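Local coordinates for general secretion pathway protein D (Pseudomonas aeruginosa, PDB 4E9J) that forms the outer-membrane channel of the type II secretion system, through which folded proteins such as elastase LasB are exported, this chain being its periplasmic N0-N1-N2 part, at residues E33-I38 and Q71-V76; S57-A62 and E114-Q119; S123-L128 and N149-S154; I129-P134 and I222-P227; W187-A192 and V212-R217. One frame throughout, in Å; residues are numbered along the deposited sequence.

Contacts 1, 2 and 3 adjoin in space across N0 and N1: contact 1 is the wholly apolar helix pair of N0, contact 2 the parallel strand pairing that fuses the N0 and N1 sheets, and contact 3 a pair of hydrogen bonds between an asparagine amide and the backbone, with a small apolar patch, inside N1. Contacts 2 and 3 meet at neighbouring strands, 114-119 and 150-155. Contacts 3 and 4 share helix 125-132, whose other side turns in contact 4 to the N2 sheet through apolar packing, without hydrogen bonds. Contacts 1 to 4 are buried; contact 5, only partly buried, lies on the opposite face of that N2 sheet, next to contact 4, and uses small residues.

Contact 1 of 5, residues E33-I38 and Q71-V76; sequences EFIDQI and QLFLSV
Phe-73, on helix 66-79, is the residue of segment 71-76 that meets the most partners on helix 31-42. The two helices run nearly antiparallel, at 161°, with the axes of the short segments 11.1 Å apart, a spacing wide enough to be filled by phenylalanine rings. A first torsion that turns CG of Phe-73 opposite its own N (chi1 162°) carries the ring across to Ile-38. There CG2 of Ile-38 sits over one face, 4.2 Å from the ring centroid and 24° off its normal, a CH-pi contact, while Ile-38 CD1 lies 3.8 Å from Phe-73 CB. The rim of the same ring is met in its plane by Phe-34, whose CE2 comes 4.0 Å from Phe-73 CD1. Ile-35 reaches that rim too, with CG1 4.3 Å from Phe-73 CE1. One turn later comes Val-76, which approaches Phe-34 from the opposite direction; its CG1 is 3.6 Å from Phe-34 CE2, and its CB and CG2 also touch this end of the ring. No hydrogen bond crosses the interface, so apolar packing alone joins the helices here. The Phe-73 ring also stacks on Phe-46. Phe-34 and Val-76 both rest on Val-58 of strand 55-61, and Val-76 also reaches Thr-115 of strand 114-119, so the pair of helices packs against the N0 sheet where N1 joins it.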
# COMPACT_ATOMS: atom_id res chain seq x y z
N GLU A 33 -20.30 2.69 20.93
CA GLU A 33 -21.60 2.23 20.44
C GLU A 33 -21.37 1.41 19.19
O GLU A 33 -21.93 0.32 19.06
CB GLU A 33 -22.55 3.42 20.13
CG GLU A 33 -23.85 2.97 19.48
CD GLU A 33 -24.95 4.02 19.46
OE1 GLU A 33 -25.19 4.63 20.52
OE2 GLU A 33 -25.56 4.23 18.39
N PHE A 34 -20.52 1.90 18.28
CA PHE A 34 -20.21 1.14 17.07
C PHE A 34 -19.63 -0.24 17.41
O PHE A 34 -20.03 -1.23 16.80
CB PHE A 34 -19.28 1.94 16.15
CG PHE A 34 -18.84 1.16 14.94
CD1 PHE A 34 -19.75 0.85 13.92
CD2 PHE A 34 -17.55 0.68 14.83
CE1 PHE A 34 -19.35 0.10 12.81
CE2 PHE A 34 -17.15 -0.08 13.73
CZ PHE A 34 -18.05 -0.35 12.72
N ILE A 35 -18.75 -0.32 18.41
CA ILE A 35 -18.16 -1.60 18.86
C ILE A 35 -19.24 -2.56 19.38
O ILE A 35 -19.24 -3.74 19.03
CB ILE A 35 -17.04 -1.35 19.91
CG1 ILE A 35 -15.83 -0.65 19.25
CG2 ILE A 35 -16.61 -2.65 20.59
CD1 ILE A 35 -14.89 0.17 20.28
N ASP A 36 -20.16 -2.04 20.22
CA ASP A 36 -21.29 -2.82 20.76
C ASP A 36 -22.18 -3.34 19.63
O ASP A 36 -22.60 -4.50 19.68
CB ASP A 36 -22.16 -1.96 21.70
CG ASP A 36 -21.56 -1.66 23.06
OD1 ASP A 36 -20.65 -2.40 23.48
OD2 ASP A 36 -22.07 -0.74 23.73
N GLN A 37 -22.47 -2.51 18.62
CA GLN A 37 -23.28 -2.97 17.48
C GLN A 37 -22.56 -4.09 16.73
O GLN A 37 -23.21 -5.04 16.30
CB GLN A 37 -23.58 -1.81 16.52
CG GLN A 37 -24.59 -0.79 17.03
CD GLN A 37 -25.95 -1.36 17.34
OE1 GLN A 37 -26.51 -1.08 18.40
NE2 GLN A 37 -26.53 -2.17 16.44
N ILE A 38 -21.22 -3.98 16.55
CA ILE A 38 -20.48 -5.03 15.85
C ILE A 38 -20.55 -6.32 16.67
O ILE A 38 -20.62 -7.41 16.09
CB ILE A 38 -19.02 -4.59 15.52
CG1 ILE A 38 -18.99 -3.48 14.44
CG2 ILE A 38 -18.17 -5.79 15.06
CD1 ILE A 38 -19.34 -3.91 13.00
N GLN A 71 -14.78 -6.78 8.24
CA GLN A 71 -13.76 -6.00 7.52
C GLN A 71 -14.01 -4.49 7.73
O GLN A 71 -13.07 -3.73 7.98
CB GLN A 71 -13.76 -6.30 6.00
CG GLN A 71 -13.23 -7.67 5.61
CD GLN A 71 -13.38 -7.86 4.12
OE1 GLN A 71 -12.80 -7.12 3.31
NE2 GLN A 71 -14.21 -8.81 3.70
N LEU A 72 -15.28 -4.06 7.66
CA LEU A 72 -15.65 -2.66 7.88
C LEU A 72 -15.27 -2.24 9.33
O LEU A 72 -14.71 -1.16 9.53
CB LEU A 72 -17.13 -2.45 7.59
CG LEU A 72 -17.73 -1.10 7.98
CD1 LEU A 72 -17.05 0.02 7.20
CD2 LEU A 72 -19.24 -1.09 7.73
N PHE A 73 -15.53 -3.10 10.31
CA PHE A 73 -15.14 -2.88 11.71
C PHE A 73 -13.64 -2.63 11.83
O PHE A 73 -13.23 -1.67 12.47
CB PHE A 73 -15.54 -4.09 12.58
CG PHE A 73 -14.85 -4.21 13.92
CD1 PHE A 73 -15.13 -3.31 14.94
CD2 PHE A 73 -14.01 -5.27 14.18
CE1 PHE A 73 -14.56 -3.48 16.21
CE2 PHE A 73 -13.42 -5.42 15.45
CZ PHE A 73 -13.68 -4.51 16.45
N LEU A 74 -12.81 -3.47 11.18
CA LEU A 74 -11.34 -3.30 11.22
C LEU A 74 -10.89 -1.99 10.59
O LEU A 74 -9.98 -1.35 11.11
CB LEU A 74 -10.65 -4.48 10.55
CG LEU A 74 -10.84 -5.86 11.19
CD1 LEU A 74 -10.06 -6.92 10.41
CD2 LEU A 74 -10.45 -5.85 12.63
N SER A 75 -11.55 -1.57 9.50
CA SER A 75 -11.27 -0.32 8.82
C SER A 75 -11.61 0.85 9.71
O SER A 75 -10.86 1.82 9.74
CB SER A 75 -12.05 -0.21 7.51
OG SER A 75 -11.31 -0.80 6.44
N VAL A 76 -12.73 0.78 10.45
CA VAL A 76 -13.12 1.85 11.37
C VAL A 76 -12.12 1.93 12.53
O VAL A 76 -11.68 3.02 12.88
CB VAL A 76 -14.60 1.71 11.84
CG1 VAL A 76 -14.92 2.63 13.01
CG2 VAL A 76 -15.54 1.99 10.67

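Contact 2 of 5, residues S57-A62 and E114-Q119; sequences SVVSKA and ETRVIQ
Val-59 lays its CG2 against the carboxylate of Glu-114, 3.4 Å from OE2. That oxygen also takes the NE of Arg-116 in a salt bridge of 2.9 Å, nearly straight at 172°; NE approaches from above the carboxylate plane, whereas OE2 lies in the guanidinium plane. The extended Glu-114 chain spans this face of the sheet. Its OE1 bonds Ser-157, and Arg-116 NH1 has a second salt bridge with Glu-164, so both side chains are also held by residues of helix 157-171. The strands themselves run parallel, at 9°. Thr-115 N donates to Ser-57 O at 2.8 Å, Val-59 N to Thr-115 O at 3.1 Å and Val-117 N to Val-59 O at 3.0 Å. Further on a water takes over, accepting from Lys-61 N and donating to Val-117 O. On the other face Ser-60 OG lies 3.6 Å from Val-117 CB while it donates to Ala-62 O. Strand 55-61 of N0 is thus bonded to strand 114-119 of N1, making one continuous sheet, flanked by strands 21-30 and 150-155; helix 66-79 packs over Val-58 and Thr-115, and helix 157-171 over Glu-114 and Arg-116.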
# COMPACT_ATOMS: atom_id res chain seq x y z
N SER A 57 -18.76 8.06 12.22
CA SER A 57 -19.86 8.01 11.28
C SER A 57 -19.50 6.85 10.33
O SER A 57 -18.41 6.84 9.76
CB SER A 57 -20.03 9.34 10.54
OG SER A 57 -20.35 10.39 11.45
N VAL A 58 -20.38 5.84 10.24
CA VAL A 58 -20.15 4.63 9.46
C VAL A 58 -21.34 4.41 8.58
O VAL A 58 -22.46 4.30 9.09
CB VAL A 58 -19.90 3.43 10.40
CG1 VAL A 58 -19.54 2.18 9.60
CG2 VAL A 58 -18.81 3.76 11.40
N VAL A 59 -21.10 4.30 7.27
CA VAL A 59 -22.16 4.22 6.28
C VAL A 59 -21.88 3.17 5.22
O VAL A 59 -20.79 3.15 4.65
CB VAL A 59 -22.33 5.62 5.64
CG1 VAL A 59 -23.34 5.61 4.49
CG2 VAL A 59 -22.69 6.65 6.69
N SER A 60 -22.87 2.29 4.97
CA SER A 60 -22.84 1.33 3.88
C SER A 60 -24.26 1.19 3.36
O SER A 60 -25.13 0.69 4.08
CB SER A 60 -22.31 -0.03 4.34
OG SER A 60 -22.15 -0.94 3.26
N LYS A 61 -24.51 1.70 2.14
CA LYS A 61 -25.78 1.57 1.44
C LYS A 61 -25.79 0.19 0.74
O LYS A 61 -26.86 -0.39 0.53
CB LYS A 61 -26.01 2.72 0.44
N ALA A 62 -24.60 -0.36 0.44
CA ALA A 62 -24.41 -1.70 -0.08
C ALA A 62 -24.65 -2.72 1.03
O ALA A 62 -24.26 -2.48 2.19
CB ALA A 62 -22.99 -1.87 -0.58
N GLU A 114 -15.78 10.26 8.49
CA GLU A 114 -16.78 9.27 8.10
C GLU A 114 -16.06 8.12 7.42
O GLU A 114 -15.15 8.36 6.65
CB GLU A 114 -17.85 9.86 7.16
CG GLU A 114 -18.88 8.83 6.69
CD GLU A 114 -19.92 9.31 5.68
OE1 GLU A 114 -20.23 10.52 5.66
OE2 GLU A 114 -20.44 8.45 4.93
N THR A 115 -16.46 6.87 7.74
CA THR A 115 -15.98 5.64 7.09
C THR A 115 -17.12 5.14 6.19
O THR A 115 -18.12 4.65 6.71
CB THR A 115 -15.56 4.61 8.12
OG1 THR A 115 -14.53 5.18 8.93
CG2 THR A 115 -15.08 3.32 7.46
N ARG A 116 -16.98 5.29 4.86
CA ARG A 116 -18.01 4.93 3.90
C ARG A 116 -17.60 3.77 3.00
O ARG A 116 -16.46 3.75 2.54
CB ARG A 116 -18.33 6.15 3.01
CG ARG A 116 -19.63 5.94 2.26
CD ARG A 116 -19.94 7.05 1.31
NE ARG A 116 -20.31 8.28 2.01
CZ ARG A 116 -20.69 9.40 1.40
NH1 ARG A 116 -20.72 9.46 0.07
NH2 ARG A 116 -21.01 10.47 2.12
N VAL A 117 -18.51 2.82 2.73
CA VAL A 117 -18.28 1.72 1.79
C VAL A 117 -18.87 2.19 0.46
O VAL A 117 -20.01 2.65 0.42
CB VAL A 117 -18.95 0.40 2.25
CG1 VAL A 117 -18.72 -0.71 1.22
CG2 VAL A 117 -18.43 -0.04 3.61
N ILE A 118 -18.09 2.12 -0.61
CA ILE A 118 -18.48 2.56 -1.96
C ILE A 118 -18.48 1.33 -2.82
O ILE A 118 -17.42 0.75 -3.04
CB ILE A 118 -17.50 3.64 -2.51
CG1 ILE A 118 -17.47 4.87 -1.58
CG2 ILE A 118 -17.92 4.09 -3.92
CD1 ILE A 118 -16.52 6.03 -2.02
N GLN A 119 -19.63 0.89 -3.31
CA GLN A 119 -19.66 -0.27 -4.19
C GLN A 119 -19.30 0.22 -5.59
O GLN A 119 -19.64 1.34 -5.96
CB GLN A 119 -21.04 -0.93 -4.18
CG GLN A 119 -21.05 -2.30 -4.86
CD GLN A 119 -21.97 -3.25 -4.16
OE1 GLN A 119 -23.17 -3.29 -4.44
NE2 GLN A 119 -21.46 -4.00 -3.20
O HOH W 1 -15.27 6.82 10.94
O HOH W 2 -22.47 3.52 0.98

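Contact 3 of 5, residues S123-L128 and N149-S154; sequences SPVSEL and NALIIS
Two hydrogen bonds between an asparagine amide and the backbone, backed by a small apolar patch, join the start of helix 125-132 to the beginning of strand 150-155 within N1. Asn-149 ND2 donates to Ser-123 O at 3.0 Å, almost straight at 168°, but it approaches from above that carbonyl plane. Asn-149 OD1 accepts from Val-125 N at 3.2 Å, a more bent bond of 153°. With CG swung to the side opposite its own N (chi1 -155°), the amide reaches the 123-125 backbone; a further bond from ND2 to Val-120 O helps to fix its rotation. Val-125 and Asn-149 lie alongside each other, pointing opposite ways. CG1 of Val-125 packs on the Asn-149 backbone, 3.4 Å from the carbonyl O, and 4.1 Å from Leu-151 CG, while CG2 lies 3.7 Å from Asn-149 OD1. Leu-151 continues inward to Ile-129, Ile-132 and Ile-167, so the patch merges with the N1 core. On the outer side of the helix, Glu-127 forms a salt bridge with Arg-184 of the second subunit. Asn-149 and Ala-150 both face Val-145, the geometry of a G1 beta bulge, here at the turn end of the 141-145/150-155 hairpin.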
# COMPACT_ATOMS: atom_id res chain seq x y z
N SER A 123 -15.94 -2.06 -12.89
CA SER A 123 -14.52 -2.38 -12.82
C SER A 123 -14.13 -3.11 -11.54
O SER A 123 -14.70 -2.83 -10.47
CB SER A 123 -13.71 -1.11 -12.96
OG SER A 123 -14.14 -0.47 -14.14
N PRO A 124 -13.11 -4.01 -11.63
CA PRO A 124 -12.59 -4.66 -10.40
C PRO A 124 -12.02 -3.57 -9.50
O PRO A 124 -11.33 -2.68 -10.01
CB PRO A 124 -11.48 -5.59 -10.91
CG PRO A 124 -11.63 -5.65 -12.38
CD PRO A 124 -12.32 -4.40 -12.81
N VAL A 125 -12.38 -3.57 -8.19
CA VAL A 125 -11.96 -2.49 -7.28
C VAL A 125 -10.48 -2.32 -7.18
O VAL A 125 -10.04 -1.18 -7.07
CB VAL A 125 -12.59 -2.50 -5.85
CG1 VAL A 125 -13.97 -1.95 -5.89
CG2 VAL A 125 -12.55 -3.88 -5.20
N SER A 126 -9.70 -3.41 -7.18
CA SER A 126 -8.24 -3.35 -7.09
C SER A 126 -7.61 -2.46 -8.16
O SER A 126 -6.62 -1.82 -7.89
CB SER A 126 -7.63 -4.75 -7.17
OG SER A 126 -7.96 -5.35 -8.41
N GLU A 127 -8.19 -2.40 -9.36
CA GLU A 127 -7.66 -1.57 -10.43
C GLU A 127 -7.89 -0.06 -10.22
O GLU A 127 -7.17 0.73 -10.82
CB GLU A 127 -8.20 -2.04 -11.78
CG GLU A 127 -7.73 -3.44 -12.11
CD GLU A 127 -8.32 -4.07 -13.36
OE1 GLU A 127 -9.11 -3.38 -14.04
OE2 GLU A 127 -7.98 -5.24 -13.65
N LEU A 128 -8.90 0.35 -9.41
CA LEU A 128 -9.16 1.77 -9.17
C LEU A 128 -8.32 2.30 -8.00
O LEU A 128 -8.03 3.48 -8.01
CB LEU A 128 -10.66 2.03 -8.90
CG LEU A 128 -11.63 1.55 -10.00
CD1 LEU A 128 -13.05 1.80 -9.59
CD2 LEU A 128 -11.38 2.28 -11.34
N ASN A 149 -16.98 -6.19 -4.11
CA ASN A 149 -16.44 -5.27 -5.12
C ASN A 149 -16.65 -3.81 -4.67
O ASN A 149 -17.16 -2.95 -5.41
CB ASN A 149 -16.97 -5.54 -6.53
CG ASN A 149 -16.01 -5.04 -7.58
OD1 ASN A 149 -14.85 -5.44 -7.59
ND2 ASN A 149 -16.44 -4.18 -8.48
N ALA A 150 -16.25 -3.57 -3.42
CA ALA A 150 -16.42 -2.29 -2.78
C ALA A 150 -15.11 -1.79 -2.21
O ALA A 150 -14.16 -2.55 -1.98
CB ALA A 150 -17.47 -2.41 -1.67
N LEU A 151 -15.06 -0.47 -1.99
CA LEU A 151 -13.94 0.24 -1.38
C LEU A 151 -14.42 0.78 -0.04
O LEU A 151 -15.54 1.25 0.02
CB LEU A 151 -13.57 1.47 -2.24
CG LEU A 151 -12.92 1.21 -3.58
CD1 LEU A 151 -12.88 2.49 -4.41
CD2 LEU A 151 -11.52 0.66 -3.41
N ILE A 152 -13.58 0.79 0.98
CA ILE A 152 -13.87 1.44 2.26
C ILE A 152 -12.98 2.66 2.28
O ILE A 152 -11.77 2.50 2.21
CB ILE A 152 -13.60 0.58 3.49
CG1 ILE A 152 -14.53 -0.61 3.55
CG2 ILE A 152 -13.79 1.46 4.78
CD1 ILE A 152 -14.02 -1.72 4.41
N ILE A 153 -13.57 3.87 2.39
CA ILE A 153 -12.82 5.13 2.48
C ILE A 153 -13.16 5.86 3.79
O ILE A 153 -14.33 5.98 4.10
CB ILE A 153 -13.19 6.05 1.28
CG1 ILE A 153 -12.98 5.30 -0.06
CG2 ILE A 153 -12.40 7.40 1.35
CD1 ILE A 153 -12.47 6.16 -1.30
N SER A 154 -12.15 6.43 4.46
CA SER A 154 -12.36 7.28 5.63
C SER A 154 -11.88 8.69 5.33
O SER A 154 -10.74 8.87 4.94
CB SER A 154 -11.65 6.75 6.87
OG SER A 154 -12.19 5.50 7.24

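Contact 4 of 5, residues I129-P134 and I222-P227; sequences IPLIRP and IILGPP
The helix, kinked at Pro-130 and Leu-131, and the strand come no nearer than 7.7 Å, between CA of Leu-131 and CA of Ile-222, so the gap is filled mainly by side chains. CD2 of Leu-224 nests against the fork of Leu-131, 3.5 Å from Leu-131 CD1 and 3.7 Å from Leu-131 CD2. Leu-131 CD2 also reaches Ile-222 CG2 at 4.1 Å. CG of Leu-131 stands beside the backbone N, anti to the carbonyl carbon (chi1 -47°), and the chain beyond is extended, which brings both methyls across. Ile-222 sends CD1 in another direction, to CG of Pro-134 at 3.9 Å and to Pro-130 O at 4.1 Å, and so packs between the helix and its 3-10 extension. No hydrogen bond crosses. This small apolar interface connects N1 to N2. Tyr-178 of strand 178-182 touches Pro-130, Leu-131, Ile-222 and Leu-224, and Ile-213 of strand 211-215 packs on Leu-131 and Leu-224. Pro-130 also packs on Arg-220 of the second subunit, while Leu-131 reaches Leu-170 of helix 157-171, so the end of helix 125-132 packs on both that helix and the three-stranded N2 sheet.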
# COMPACT_ATOMS: atom_id res chain seq x y z
N ILE A 129 -7.91 1.43 -7.04
CA ILE A 129 -7.15 1.82 -5.83
C ILE A 129 -5.94 2.76 -6.12
O ILE A 129 -5.85 3.83 -5.51
CB ILE A 129 -6.72 0.56 -5.01
CG1 ILE A 129 -7.92 -0.22 -4.40
CG2 ILE A 129 -5.65 0.92 -3.95
CD1 ILE A 129 -8.30 0.04 -2.95
N PRO A 130 -5.00 2.41 -7.03
CA PRO A 130 -3.88 3.35 -7.28
C PRO A 130 -4.31 4.67 -7.92
O PRO A 130 -3.59 5.67 -7.81
CB PRO A 130 -2.89 2.55 -8.15
CG PRO A 130 -3.53 1.21 -8.40
CD PRO A 130 -4.92 1.21 -7.89
N LEU A 131 -5.49 4.70 -8.56
CA LEU A 131 -5.97 5.92 -9.19
C LEU A 131 -6.69 6.85 -8.19
O LEU A 131 -6.79 8.05 -8.44
CB LEU A 131 -6.89 5.57 -10.35
CG LEU A 131 -6.37 4.47 -11.31
CD1 LEU A 131 -7.36 4.25 -12.41
CD2 LEU A 131 -4.99 4.82 -11.87
N ILE A 132 -7.17 6.31 -7.08
CA ILE A 132 -7.87 7.13 -6.09
C ILE A 132 -7.00 7.42 -4.87
O ILE A 132 -7.29 8.36 -4.15
CB ILE A 132 -9.27 6.57 -5.72
CG1 ILE A 132 -9.19 5.16 -5.15
CG2 ILE A 132 -10.21 6.62 -6.96
CD1 ILE A 132 -10.41 4.74 -4.42
N ARG A 133 -5.94 6.64 -4.63
CA ARG A 133 -5.04 6.90 -3.50
C ARG A 133 -4.50 8.35 -3.46
O ARG A 133 -4.55 8.94 -2.38
CB ARG A 133 -3.90 5.88 -3.37
CG ARG A 133 -3.52 5.64 -1.92
CD ARG A 133 -2.37 4.67 -1.76
NE ARG A 133 -2.74 3.27 -2.00
CZ ARG A 133 -3.38 2.48 -1.15
NH1 ARG A 133 -3.79 2.94 0.03
NH2 ARG A 133 -3.64 1.22 -1.47
N PRO A 134 -4.14 9.04 -4.58
CA PRO A 134 -3.71 10.45 -4.44
C PRO A 134 -4.74 11.37 -3.79
O PRO A 134 -4.41 12.48 -3.37
CB PRO A 134 -3.42 10.91 -5.88
CG PRO A 134 -3.47 9.73 -6.72
CD PRO A 134 -4.05 8.58 -5.99
N ILE A 222 -0.27 10.95 -13.08
CA ILE A 222 -0.72 9.60 -13.44
C ILE A 222 -1.54 9.79 -14.71
O ILE A 222 -2.48 10.57 -14.69
CB ILE A 222 -1.52 8.95 -12.33
CG1 ILE A 222 -0.65 8.76 -11.09
CG2 ILE A 222 -2.12 7.63 -12.80
CD1 ILE A 222 -1.46 8.57 -9.80
N ILE A 223 -1.10 9.20 -15.82
CA ILE A 223 -1.75 9.36 -17.11
C ILE A 223 -2.49 8.07 -17.46
O ILE A 223 -1.89 6.99 -17.46
CB ILE A 223 -0.70 9.68 -18.19
CG1 ILE A 223 0.27 10.82 -17.77
CG2 ILE A 223 -1.39 9.97 -19.57
CD1 ILE A 223 -0.43 12.14 -17.33
N LEU A 224 -3.77 8.19 -17.82
CA LEU A 224 -4.63 7.07 -18.19
C LEU A 224 -5.18 7.29 -19.56
O LEU A 224 -5.12 8.40 -20.09
CB LEU A 224 -5.77 6.96 -17.23
CG LEU A 224 -5.33 6.57 -15.83
CD1 LEU A 224 -5.71 7.68 -14.86
CD2 LEU A 224 -5.90 5.23 -15.45
N GLY A 225 -5.70 6.22 -20.13
CA GLY A 225 -6.36 6.23 -21.43
C GLY A 225 -6.06 5.02 -22.27
O GLY A 225 -5.30 4.15 -21.85
N PRO A 226 -6.63 4.97 -23.48
CA PRO A 226 -6.29 3.87 -24.40
C PRO A 226 -4.79 3.93 -24.77
O PRO A 226 -4.15 4.98 -24.62
CB PRO A 226 -7.23 4.09 -25.58
CG PRO A 226 -7.64 5.48 -25.52
CD PRO A 226 -7.54 5.95 -24.12
N PRO A 227 -4.18 2.78 -25.10
CA PRO A 227 -2.71 2.73 -25.25
C PRO A 227 -2.00 3.80 -26.08
O PRO A 227 -1.02 4.37 -25.62
CB PRO A 227 -2.44 1.33 -25.79
CG PRO A 227 -3.62 0.55 -25.53
CD PRO A 227 -4.79 1.44 -25.27

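Contact 5 of 5, residues W187-A192 and V212-R217; sequences WVMDAA and VIADAR
Apolar packing, mostly of valines and alanines, carries the contact between Val-188, Met-189 and Ala-192 on one side and Val-212, Ala-214 and Ala-216 on the other. The helix and strand axes run antiparallel at 173° and approach to 8.4 Å. Val-188 straddles the strand end: its CG2, anti to the backbone N, touches Ala-214 CB at 4.0 Å and lies 3.9 Å from Asp-215 N. Its CG1, set between the backbone N and the carbonyl carbon (chi1 60°), reaches Ala-216 CA at 3.8 Å. One turn on, Ala-192 CB meets two residues of the strand, Ala-214 CB and Val-212 CG1, each at 4.2 Å. The only sulfur contact comes from Met-189, whose chain is bent at chi2 and chi3 and brings SD to 4.0 Å from Ala-214 CB, at the more exposed border.

Polar interactions lie around this patch and not across it. Val-188 N, in the first turn of the helix, is hydrogen-bonded to Asn-219 OD1, and Asp-215, whose CB points away from the helix, forms a salt bridge with Arg-220. Val-212 continues the packing along the helix to Leu-195, Asn-196 and Met-199. Helix 188-201 thus covers one face of the antiparallel N2 sheet, an alpha/beta packing consistent with the KH-like fold of the N1 and N2 domains of secretins.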
# COMPACT_ATOMS: atom_id res chain seq x y z
N TRP A 187 5.74 22.31 -11.47
CA TRP A 187 4.82 22.21 -10.36
C TRP A 187 3.64 21.38 -10.87
O TRP A 187 3.07 21.72 -11.89
CB TRP A 187 4.36 23.60 -9.94
CG TRP A 187 3.15 23.60 -9.07
CD1 TRP A 187 2.00 24.29 -9.28
CD2 TRP A 187 3.04 23.03 -7.77
NE1 TRP A 187 1.19 24.20 -8.18
CE2 TRP A 187 1.77 23.37 -7.27
CE3 TRP A 187 3.89 22.23 -6.98
CZ2 TRP A 187 1.34 22.98 -6.00
CZ3 TRP A 187 3.44 21.80 -5.75
CH2 TRP A 187 2.18 22.18 -5.27
N VAL A 188 3.34 20.26 -10.20
CA VAL A 188 2.27 19.29 -10.52
C VAL A 188 0.91 19.83 -10.99
O VAL A 188 0.36 19.33 -11.97
CB VAL A 188 2.11 18.27 -9.35
CG1 VAL A 188 1.74 18.97 -8.02
CG2 VAL A 188 1.12 17.19 -9.68
N MET A 189 0.37 20.83 -10.32
CA MET A 189 -0.95 21.40 -10.59
C MET A 189 -0.93 22.23 -11.86
O MET A 189 -1.93 22.25 -12.57
CB MET A 189 -1.45 22.24 -9.40
CG MET A 189 -1.48 21.50 -8.07
SD MET A 189 -2.22 19.84 -8.12
CE MET A 189 -3.92 20.27 -8.39
N ASP A 190 0.20 22.86 -12.18
CA ASP A 190 0.29 23.62 -13.42
C ASP A 190 0.30 22.66 -14.59
O ASP A 190 -0.40 22.89 -15.57
CB ASP A 190 1.58 24.45 -13.49
CG ASP A 190 1.59 25.66 -12.60
OD1 ASP A 190 0.51 26.08 -12.15
OD2 ASP A 190 2.69 26.17 -12.34
N ALA A 191 1.13 21.60 -14.50
CA ALA A 191 1.23 20.62 -15.59
C ALA A 191 -0.12 19.99 -15.87
O ALA A 191 -0.52 19.89 -17.02
CB ALA A 191 2.25 19.54 -15.23
N ALA A 192 -0.85 19.59 -14.81
CA ALA A 192 -2.18 18.97 -14.99
C ALA A 192 -3.16 19.91 -15.70
O ALA A 192 -3.79 19.50 -16.66
CB ALA A 192 -2.74 18.52 -13.65
N VAL A 212 -5.54 12.81 -17.07
CA VAL A 212 -4.45 13.10 -16.11
C VAL A 212 -5.01 13.06 -14.72
O VAL A 212 -6.07 13.64 -14.53
CB VAL A 212 -3.85 14.54 -16.30
CG1 VAL A 212 -2.63 14.74 -15.41
CG2 VAL A 212 -3.47 14.83 -17.73
N ILE A 213 -4.28 12.49 -13.74
CA ILE A 213 -4.58 12.57 -12.32
C ILE A 213 -3.31 13.16 -11.68
O ILE A 213 -2.22 12.57 -11.80
CB ILE A 213 -4.96 11.22 -11.66
CG1 ILE A 213 -6.36 10.76 -12.17
CG2 ILE A 213 -4.92 11.32 -10.13
CD1 ILE A 213 -6.76 9.34 -11.80
N ALA A 214 -3.47 14.30 -11.00
CA ALA A 214 -2.38 14.95 -10.30
C ALA A 214 -2.13 14.20 -8.98
O ALA A 214 -3.08 13.79 -8.34
CB ALA A 214 -2.78 16.39 -10.02
N ASP A 215 -0.88 13.97 -8.59
CA ASP A 215 -0.54 13.36 -7.30
C ASP A 215 0.47 14.28 -6.68
O ASP A 215 1.68 14.13 -6.86
CB ASP A 215 -0.05 11.92 -7.46
CG ASP A 215 0.36 11.21 -6.18
OD1 ASP A 215 0.12 11.77 -5.08
OD2 ASP A 215 0.82 10.06 -6.26
N ALA A 216 -0.05 15.27 -5.99
CA ALA A 216 0.77 16.30 -5.43
C ALA A 216 1.76 15.80 -4.42
O ALA A 216 2.91 16.22 -4.49
CB ALA A 216 -0.11 17.40 -4.84
N ARG A 217 1.36 14.90 -3.49
CA ARG A 217 2.27 14.44 -2.43
C ARG A 217 3.66 14.13 -2.93
O ARG A 217 4.62 14.41 -2.23
CB ARG A 217 1.72 13.25 -1.61